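Local coordinates for protein AlkZ (Streptomyces sahachiroi, PDB 5UUJ) that belongs to the AlkZ-like DNA glycosylase family, a group of proteins built around winged-helix-type (HTH clan) domains, at residues P28-V33 and L71-T76; A42-V47 and G285-Y290; L50-R55 and R61-R66. All blocks are in the same frame, centred on the assembly; numbering follows the deposited sequence.

How the interactions relate
The three contacts share a few elements of one AlkZ-like chain. Interaction 3 pairs helices 45-53 and 62-69 and is nested within the chain loops closed by interactions 1 and 2. Its centre lies about 9 Å from that of interaction 1 and about 11 Å from that of interaction 2. A30 of interaction 1 touches both partners of interaction 3, with CA 3.8 Å from V52 CG1 and CB 3.8 Å from S63 OG. A salt bridge of 2.8 Å between D288 OD1 and R55 NH1 joins interactions 2 and 3. Interactions 1 and 2, with centres about 14 Å apart, meet where the K75 ammonium makes a cation-pi contact with W45.

Interaction 1 of 3, residues P28-V33 and L71-T76; sequences PSASDV and LSLMKT
The first turn of helix 30-36 meets the Schellman turn that closes helix 62-69, through S31 and A30 on one side and S72 and L73 on the other. S31 OG lies 3.4 Å from S72 O and 3.6 Å from S72 OG. Its own hydrogen bond goes to E67 OE1. S72 OG is bonded to D70 OD1 and E67 O, so both hydroxyls have partners outside the pair. L73 supplies the apolar half. Its CD1 methyl lies 4.0 Å from A30 CB, and its CD2 comes alongside S31, 4.0 Å from S31 CA. L73 CG stands beside the backbone N (chi1 -75°), and chi2 of 177° extends CD1 toward A30, while CD2 branches toward S31. The helix start is fixed by a capping box: D32 N donates to S29 OG at 3.0 Å, and S29 N donates to D32 OD2 from above the carboxylate plane. L71, with positive phi, is the C-prime residue of the Schellman motif. E67 links the two ends, since its OE2 also accepts from A30 N. Beyond L73 the chain enters strand 74-77, which pairs with strand 83-86, while helix 62-69 packs on A30 and L73.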
loop_
_atom_site.group_PDB
_atom_site.type_symbol
_atom_site.label_atom_id
_atom_site.label_comp_id
_atom_site.label_asym_id
_atom_site.label_seq_id
_atom_site.Cartn_x
_atom_site.Cartn_y
_atom_site.Cartn_z
ATOM N N PRO A 28 -10.013 -10.751 -10.685
ATOM C CA PRO A 28 -9.178 -11.278 -9.605
ATOM C C PRO A 28 -9.893 -11.218 -8.261
ATOM O O PRO A 28 -10.742 -10.352 -8.048
ATOM C CB PRO A 28 -7.962 -10.353 -9.622
ATOM C CG PRO A 28 -8.485 -9.065 -10.156
ATOM C CD PRO A 28 -9.543 -9.436 -11.155
ATOM N N SER A 29 -9.556 -12.137 -7.366
ATOM C CA SER A 29 -10.051 -12.077 -5.998
ATOM C C SER A 29 -9.418 -10.884 -5.289
ATOM O O SER A 29 -8.456 -10.297 -5.790
ATOM C CB SER A 29 -9.733 -13.370 -5.252
ATOM O OG SER A 29 -8.341 -13.489 -5.021
ATOM N N ALA A 30 -9.955 -10.522 -4.129
ATOM C CA ALA A 30 -9.373 -9.442 -3.341
ATOM C C ALA A 30 -7.941 -9.790 -2.941
ATOM O O ALA A 30 -7.072 -8.920 -2.902
ATOM C CB ALA A 30 -10.219 -9.156 -2.112
ATOM N N SER A 31 -7.700 -11.067 -2.652
ATOM C CA SER A 31 -6.361 -11.536 -2.300
ATOM C C SER A 31 -5.406 -11.411 -3.482
ATOM O O SER A 31 -4.241 -11.060 -3.302
ATOM C CB SER A 31 -6.401 -12.987 -1.818
ATOM O OG SER A 31 -7.045 -13.082 -0.560
ATOM N N ASP A 32 -5.897 -11.706 -4.684
ATOM C CA ASP A 32 -5.093 -11.553 -5.897
ATOM C C ASP A 32 -4.656 -10.105 -6.093
ATOM O O ASP A 32 -3.503 -9.842 -6.434
ATOM C CB ASP A 32 -5.867 -12.021 -7.135
ATOM C CG ASP A 32 -6.070 -13.524 -7.172
ATOM O OD1 ASP A 32 -5.297 -14.251 -6.513
ATOM O OD2 ASP A 32 -7.001 -13.975 -7.869
ATOM N N VAL A 33 -5.579 -9.171 -5.877
ATOM C CA VAL A 33 -5.280 -7.753 -6.039
ATOM C C VAL A 33 -4.288 -7.270 -4.977
ATOM O O VAL A 33 -3.272 -6.651 -5.301
ATOM C CB VAL A 33 -6.564 -6.896 -5.972
ATOM C CG1 VAL A 33 -6.230 -5.405 -5.995
ATOM C CG2 VAL A 33 -7.481 -7.243 -7.123
ATOM N N LEU A 71 -10.205 -14.778 6.740
ATOM C CA LEU A 71 -8.803 -14.704 7.145
ATOM C C LEU A 71 -7.824 -15.004 6.012
ATOM O O LEU A 71 -6.729 -15.517 6.253
ATOM C CB LEU A 71 -8.541 -15.658 8.316
ATOM C CG LEU A 71 -9.458 -15.481 9.531
ATOM C CD1 LEU A 71 -9.200 -16.570 10.561
ATOM C CD2 LEU A 71 -9.287 -14.101 10.157
ATOM N N SER A 72 -8.211 -14.677 4.782
ATOM C CA SER A 72 -7.284 -14.755 3.655
ATOM C C SER A 72 -6.606 -13.398 3.443
ATOM O O SER A 72 -5.713 -13.268 2.607
ATOM C CB SER A 72 -8.001 -15.217 2.378
ATOM O OG SER A 72 -9.111 -14.397 2.068
ATOM N N LEU A 73 -7.032 -12.397 4.212
ATOM C CA LEU A 73 -6.386 -11.086 4.221
ATOM C C LEU A 73 -6.164 -10.627 5.655
ATOM O O LEU A 73 -6.963 -10.934 6.538
ATOM C CB LEU A 73 -7.228 -10.052 3.470
ATOM C CG LEU A 73 -7.231 -10.132 1.943
ATOM C CD1 LEU A 73 -8.169 -9.085 1.372
ATOM C CD2 LEU A 73 -5.835 -9.949 1.383
HETATM N N MSE A 74 -5.074 -9.897 5.879
HETATM C CA MSE A 74 -4.787 -9.333 7.193
HETATM C C MSE A 74 -4.675 -7.817 7.099
HETATM O O MSE A 74 -4.410 -7.266 6.030
HETATM C CB MSE A 74 -3.498 -9.928 7.776
HETATM C CG MSE A 74 -2.215 -9.210 7.389
HETATM SE SE MSE A 74 -0.611 -10.106 8.066
HETATM C CE MSE A 74 -0.761 -9.678 9.962
ATOM N N LYS A 75 -4.905 -7.152 8.224
ATOM C CA LYS A 75 -4.708 -5.713 8.326
ATOM C C LYS A 75 -3.641 -5.437 9.372
ATOM O O LYS A 75 -3.760 -5.859 10.523
ATOM C CB LYS A 75 -6.012 -4.999 8.688
ATOM C CG LYS A 75 -7.108 -5.146 7.647
ATOM C CD LYS A 75 -8.441 -4.604 8.146
ATOM C CE LYS A 75 -8.381 -3.108 8.392
ATOM N NZ LYS A 75 -9.721 -2.549 8.733
ATOM N N THR A 76 -2.591 -4.736 8.962
ATOM C CA THR A 76 -1.517 -4.380 9.873
ATOM C C THR A 76 -0.707 -3.224 9.300
ATOM O O THR A 76 -0.921 -2.802 8.162
ATOM C CB THR A 76 -0.593 -5.588 10.152
ATOM O OG1 THR A 76 0.276 -5.288 11.251
ATOM C CG2 THR A 76 0.239 -5.950 8.920
#

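Interaction 2 of 3, residues A42-V47 and G285-Y290; sequences AQVWSV and GGFDQY
G286 and F287 receive V47 and V44, from the start of helix 45-53. The walk begins at G286, which follows strand 281-284. Its CA lies 6.2 Å from V47 CA, the closest pair of CA atoms across the contact. Its carbonyl oxygen accepts a hydrogen bond from N51 ND2, one turn further along the helix that carries V47. F287 follows with a left-handed backbone conformation and makes the apolar contact. V47 CG1 lies 4.0 Å from F287 CB and 4.1 Å from F287 CD2. This methyl sits at the ring edge, near the ring plane. Its exact position is doubtful, because the model brings it too close to the G286 carbonyl oxygen. V44 CG2 comes to the same ring obliquely, 4.5 Å from F287 CE2, in a looser contact. I317 also touches F287. D288 caps the next helix: its OD2 accepts from Y290 N at 2.9 Å, with the donor above the carboxylate plane. D288 OD1 forms a salt bridge with R55 NH1. Q289 and Y290 then open helix 289-292, and Y290 OH bonds to G325 O.

Between the segments themselves the contact is apolar, two valines against one phenylalanine. The polar ties run alongside it, from N51 to the G286 carbonyl and from R55 to D288. Apolar packing alone would hold the turn with little directionality; these ties probably set its position against helix 45-53. The R55 charge would also probably stabilise the D288 carboxylate in its capping role.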
loop_
_atom_site.group_PDB
_atom_site.type_symbol
_atom_site.label_atom_id
_atom_site.label_comp_id
_atom_site.label_asym_id
_atom_site.label_seq_id
_atom_site.Cartn_x
_atom_site.Cartn_y
_atom_site.Cartn_z
ATOM N N ALA A 42 -5.080 0.989 3.729
ATOM C CA ALA A 42 -6.401 0.690 4.267
ATOM C C ALA A 42 -6.739 1.507 5.505
ATOM O O ALA A 42 -7.544 1.078 6.329
ATOM C CB ALA A 42 -6.495 -0.794 4.587
ATOM N N GLN A 43 -6.136 2.683 5.638
ATOM C CA GLN A 43 -6.435 3.537 6.780
ATOM C C GLN A 43 -7.868 4.046 6.670
ATOM O O GLN A 43 -8.586 4.131 7.665
ATOM C CB GLN A 43 -5.453 4.707 6.867
ATOM C CG GLN A 43 -5.661 5.592 8.088
ATOM C CD GLN A 43 -5.667 4.807 9.389
ATOM O OE1 GLN A 43 -4.681 4.159 9.741
ATOM N NE2 GLN A 43 -6.784 4.857 10.108
ATOM N N VAL A 44 -8.268 4.388 5.449
ATOM C CA VAL A 44 -9.663 4.670 5.136
ATOM C C VAL A 44 -10.236 3.427 4.458
ATOM O O VAL A 44 -9.918 3.138 3.305
ATOM C CB VAL A 44 -9.815 5.902 4.225
ATOM C CG1 VAL A 44 -11.287 6.219 3.998
ATOM C CG2 VAL A 44 -9.098 7.105 4.832
ATOM N N TRP A 45 -11.069 2.689 5.186
ATOM C CA TRP A 45 -11.502 1.370 4.741
ATOM C C TRP A 45 -12.303 1.424 3.447
ATOM O O TRP A 45 -12.095 0.602 2.555
ATOM C CB TRP A 45 -12.330 0.681 5.827
ATOM C CG TRP A 45 -12.687 -0.716 5.459
ATOM C CD1 TRP A 45 -13.934 -1.212 5.229
ATOM C CD2 TRP A 45 -11.779 -1.802 5.250
ATOM N NE1 TRP A 45 -13.862 -2.542 4.898
ATOM C CE2 TRP A 45 -12.549 -2.930 4.903
ATOM C CE3 TRP A 45 -10.387 -1.931 5.323
ATOM C CZ2 TRP A 45 -11.977 -4.170 4.633
ATOM C CZ3 TRP A 45 -9.821 -3.163 5.055
ATOM C CH2 TRP A 45 -10.614 -4.266 4.714
ATOM N N SER A 46 -13.210 2.391 3.343
ATOM C CA SER A 46 -14.064 2.514 2.167
ATOM C C SER A 46 -13.230 2.713 0.908
ATOM O O SER A 46 -13.611 2.271 -0.175
ATOM C CB SER A 46 -15.051 3.672 2.336
ATOM O OG SER A 46 -14.381 4.899 2.565
ATOM N N VAL A 47 -12.085 3.369 1.060
ATOM C CA VAL A 47 -11.183 3.610 -0.057
ATOM C C VAL A 47 -10.459 2.322 -0.474
ATOM O O VAL A 47 -10.239 2.084 -1.660
ATOM C CB VAL A 47 -10.165 4.708 0.301
ATOM C CG1 VAL A 47 -9.054 4.790 -0.731
ATOM C CG2 VAL A 47 -10.874 6.049 0.420
ATOM N N GLY A 285 -9.832 5.443 -7.365
ATOM C CA GLY A 285 -10.217 5.976 -6.071
ATOM C C GLY A 285 -9.053 6.667 -5.387
ATOM O O GLY A 285 -7.947 6.715 -5.924
ATOM N N GLY A 286 -9.300 7.211 -4.201
ATOM C CA GLY A 286 -8.255 7.874 -3.448
ATOM C C GLY A 286 -7.192 6.897 -2.988
ATOM O O GLY A 286 -7.436 5.695 -2.934
ATOM N N PHE A 287 -6.011 7.416 -2.665
ATOM C CA PHE A 287 -4.926 6.607 -2.114
ATOM C C PHE A 287 -4.647 5.363 -2.956
ATOM O O PHE A 287 -4.353 4.301 -2.411
ATOM C CB PHE A 287 -5.254 6.173 -0.677
ATOM C CG PHE A 287 -5.411 7.312 0.290
ATOM C CD1 PHE A 287 -4.310 7.832 0.950
ATOM C CD2 PHE A 287 -6.662 7.849 0.555
ATOM C CE1 PHE A 287 -4.450 8.874 1.849
ATOM C CE2 PHE A 287 -6.807 8.892 1.452
ATOM C CZ PHE A 287 -5.699 9.404 2.102
ATOM N N ASP A 288 -4.746 5.477 -4.275
ATOM C CA ASP A 288 -4.617 4.293 -5.111
ATOM C C ASP A 288 -3.161 3.901 -5.330
ATOM O O ASP A 288 -2.289 4.751 -5.519
ATOM C CB ASP A 288 -5.298 4.494 -6.462
ATOM C CG ASP A 288 -5.441 3.193 -7.229
ATOM O OD1 ASP A 288 -6.377 2.427 -6.917
ATOM O OD2 ASP A 288 -4.615 2.925 -8.127
ATOM N N GLN A 289 -2.920 2.594 -5.309
ATOM C CA GLN A 289 -1.583 2.040 -5.464
ATOM C C GLN A 289 -0.927 2.407 -6.793
ATOM O O GLN A 289 0.300 2.443 -6.880
ATOM C CB GLN A 289 -1.633 0.519 -5.318
ATOM C CG GLN A 289 -1.865 0.038 -3.892
ATOM C CD GLN A 289 -0.737 0.429 -2.948
ATOM O OE1 GLN A 289 0.354 -0.139 -2.996
ATOM N NE2 GLN A 289 -0.999 1.404 -2.088
ATOM N N TYR A 290 -1.723 2.672 -7.826
ATOM C CA TYR A 290 -1.155 3.089 -9.107
ATOM C C TYR A 290 -0.312 4.346 -8.906
ATOM O O TYR A 290 0.714 4.535 -9.562
ATOM C CB TYR A 290 -2.243 3.349 -10.154
ATOM C CG TYR A 290 -1.666 3.788 -11.478
ATOM C CD1 TYR A 290 -1.142 2.860 -12.371
ATOM C CD2 TYR A 290 -1.612 5.132 -11.825
ATOM C CE1 TYR A 290 -0.592 3.259 -13.577
ATOM C CE2 TYR A 290 -1.067 5.538 -13.026
ATOM C CZ TYR A 290 -0.559 4.598 -13.899
ATOM O OH TYR A 290 -0.015 4.997 -15.099
#

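Interaction 3 of 3, residues L50-R55 and R61-R66; sequences LNVALR and RESVNR
V52 and V64 form the centre of the contact between helices 45-53 and 62-69. V64 CG2 points into V52, 3.7 Å from V52 CB and 3.9 Å from each of V52 CG1 and V52 CG2. One methyl thus sits against CB and both methyls of the other valine, and the two side chains cross obliquely. V64 CG2 reaches there because it stands beside its own backbone N, while CG1 takes the anti place (chi1 -175°). A53 fills the next position. Its CB lies 3.8 Å from both R61 CA and R61 CB, and the backbones are close here, with A53 CA 4.7 Å from R61 CA. S63 OG touches V52 CG1 more loosely, at 4.2 Å.

The R61 side chain bends at chi3 (-68°) and runs back toward the first helix. Its NH1 lies 4.2 Å from L50 CA, obliquely to the guanidinium. NH2 forms a salt bridge with E49, and NH1 donates to A364 O of helix 351-365. S63 OG is bonded to D60 O, earlier in the connection.

Further out, R55 NH1 donates to N51 O at 3.1 Å, with the oxygen in the guanidinium plane. N65 ND2 donates to E62 OE1, while N65 OD1 accepts from W45 NE1. S63 CA lies over one face of the R66 guanidinium, offset toward its rim, and R66 NH2 pairs with D60.

The arrangement is two successive helices packed as a helical hairpin, joined by a short non-helical connection, with a largely apolar interface edged by R61 and S63. It lies within the AlkZ-like family region.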
loop_
_atom_site.group_PDB
_atom_site.type_symbol
_atom_site.label_atom_id
_atom_site.label_comp_id
_atom_site.label_asym_id
_atom_site.label_seq_id
_atom_site.Cartn_x
_atom_site.Cartn_y
_atom_site.Cartn_z
ATOM N N LEU A 50 -12.852 0.173 -2.476
ATOM C CA LEU A 50 -13.071 0.710 -3.812
ATOM C C LEU A 50 -11.936 0.341 -4.759
ATOM O O LEU A 50 -12.174 -0.050 -5.899
ATOM C CB LEU A 50 -13.228 2.232 -3.752
ATOM C CG LEU A 50 -13.494 2.948 -5.076
ATOM C CD1 LEU A 50 -14.843 2.539 -5.652
ATOM C CD2 LEU A 50 -13.418 4.455 -4.893
ATOM N N ASN A 51 -10.701 0.456 -4.282
ATOM C CA ASN A 51 -9.538 0.233 -5.135
ATOM C C ASN A 51 -9.384 -1.226 -5.559
ATOM O O ASN A 51 -8.828 -1.515 -6.620
ATOM C CB ASN A 51 -8.275 0.715 -4.429
ATOM C CG ASN A 51 -8.239 2.228 -4.275
ATOM O OD1 ASN A 51 -8.892 2.957 -5.031
ATOM N ND2 ASN A 51 -7.475 2.708 -3.300
ATOM N N VAL A 52 -9.880 -2.142 -4.736
ATOM C CA VAL A 52 -9.947 -3.542 -5.130
ATOM C C VAL A 52 -11.088 -3.738 -6.129
ATOM O O VAL A 52 -10.914 -4.378 -7.168
ATOM C CB VAL A 52 -10.141 -4.467 -3.908
ATOM C CG1 VAL A 52 -10.369 -5.909 -4.339
ATOM C CG2 VAL A 52 -8.929 -4.379 -2.992
ATOM N N ALA A 53 -12.249 -3.167 -5.819
ATOM C CA ALA A 53 -13.446 -3.362 -6.635
ATOM C C ALA A 53 -13.277 -2.799 -8.042
ATOM O O ALA A 53 -13.775 -3.375 -9.009
ATOM C CB ALA A 53 -14.653 -2.729 -5.963
ATOM N N LEU A 54 -12.577 -1.673 -8.155
ATOM C CA LEU A 54 -12.350 -1.054 -9.455
ATOM C C LEU A 54 -11.452 -1.925 -10.332
ATOM O O LEU A 54 -11.436 -1.777 -11.550
ATOM C CB LEU A 54 -11.736 0.336 -9.290
ATOM C CG LEU A 54 -12.650 1.434 -8.732
ATOM C CD1 LEU A 54 -11.843 2.682 -8.421
ATOM C CD2 LEU A 54 -13.773 1.763 -9.695
ATOM N N ARG A 55 -10.713 -2.837 -9.709
ATOM C CA ARG A 55 -9.808 -3.723 -10.438
ATOM C C ARG A 55 -10.473 -5.058 -10.781
ATOM O O ARG A 55 -9.801 -6.040 -11.108
ATOM C CB ARG A 55 -8.533 -3.940 -9.621
ATOM C CG ARG A 55 -7.606 -2.740 -9.667
ATOM C CD ARG A 55 -6.415 -2.905 -8.756
ATOM N NE ARG A 55 -5.356 -1.958 -9.084
ATOM C CZ ARG A 55 -5.337 -0.684 -8.703
ATOM N NH1 ARG A 55 -6.328 -0.186 -7.977
ATOM N NH2 ARG A 55 -4.323 0.095 -9.050
ATOM N N ARG A 61 -17.153 -5.102 -4.244
ATOM C CA ARG A 61 -16.467 -4.427 -3.147
ATOM C C ARG A 61 -16.554 -5.214 -1.843
ATOM O O ARG A 61 -15.704 -5.058 -0.970
ATOM C CB ARG A 61 -17.022 -3.006 -2.949
ATOM C CG ARG A 61 -18.417 -2.915 -2.337
ATOM C CD ARG A 61 -18.854 -1.456 -2.122
ATOM N NE ARG A 61 -18.082 -0.767 -1.080
ATOM C CZ ARG A 61 -17.271 0.278 -1.274
ATOM N NH1 ARG A 61 -17.090 0.802 -2.481
ATOM N NH2 ARG A 61 -16.631 0.811 -0.243
ATOM N N GLU A 62 -17.563 -6.070 -1.715
ATOM C CA GLU A 62 -17.701 -6.877 -0.506
ATOM C C GLU A 62 -16.687 -8.018 -0.469
ATOM O O GLU A 62 -16.527 -8.669 0.562
ATOM C CB GLU A 62 -19.123 -7.441 -0.384
ATOM C CG GLU A 62 -20.181 -6.393 -0.041
ATOM C CD GLU A 62 -19.866 -5.625 1.237
ATOM O OE1 GLU A 62 -19.443 -6.253 2.232
ATOM O OE2 GLU A 62 -20.040 -4.388 1.244
ATOM N N SER A 63 -15.995 -8.253 -1.582
ATOM C CA SER A 63 -15.009 -9.327 -1.640
ATOM C C SER A 63 -13.903 -9.087 -0.612
ATOM O O SER A 63 -13.340 -10.033 -0.064
ATOM C CB SER A 63 -14.417 -9.457 -3.049
ATOM O OG SER A 63 -13.680 -8.307 -3.431
ATOM N N VAL A 64 -13.612 -7.822 -0.335
ATOM C CA VAL A 64 -12.581 -7.480 0.639
ATOM C C VAL A 64 -13.025 -7.895 2.040
ATOM O O VAL A 64 -12.307 -8.611 2.736
ATOM C CB VAL A 64 -12.255 -5.973 0.624
ATOM C CG1 VAL A 64 -11.092 -5.667 1.559
ATOM C CG2 VAL A 64 -11.924 -5.517 -0.788
ATOM N N ASN A 65 -14.212 -7.448 2.446
ATOM C CA ASN A 65 -14.766 -7.820 3.745
ATOM C C ASN A 65 -14.888 -9.331 3.921
ATOM O O ASN A 65 -14.632 -9.851 5.006
ATOM C CB ASN A 65 -16.139 -7.171 3.952
ATOM C CG ASN A 65 -16.048 -5.685 4.270
ATOM O OD1 ASN A 65 -15.045 -5.206 4.801
ATOM N ND2 ASN A 65 -17.107 -4.951 3.950
ATOM N N ARG A 66 -15.277 -10.038 2.862
ATOM C CA ARG A 66 -15.438 -11.492 2.948
ATOM C C ARG A 66 -14.091 -12.180 3.152
ATOM O O ARG A 66 -13.972 -13.116 3.945
ATOM C CB ARG A 66 -16.118 -12.054 1.693
ATOM C CG ARG A 66 -17.581 -11.659 1.529
ATOM C CD ARG A 66 -18.282 -12.523 0.480
ATOM N NE ARG A 66 -17.516 -12.633 -0.761
ATOM C CZ ARG A 66 -17.665 -11.839 -1.820
ATOM N NH1 ARG A 66 -18.554 -10.855 -1.813
ATOM N NH2 ARG A 66 -16.915 -12.027 -2.897
#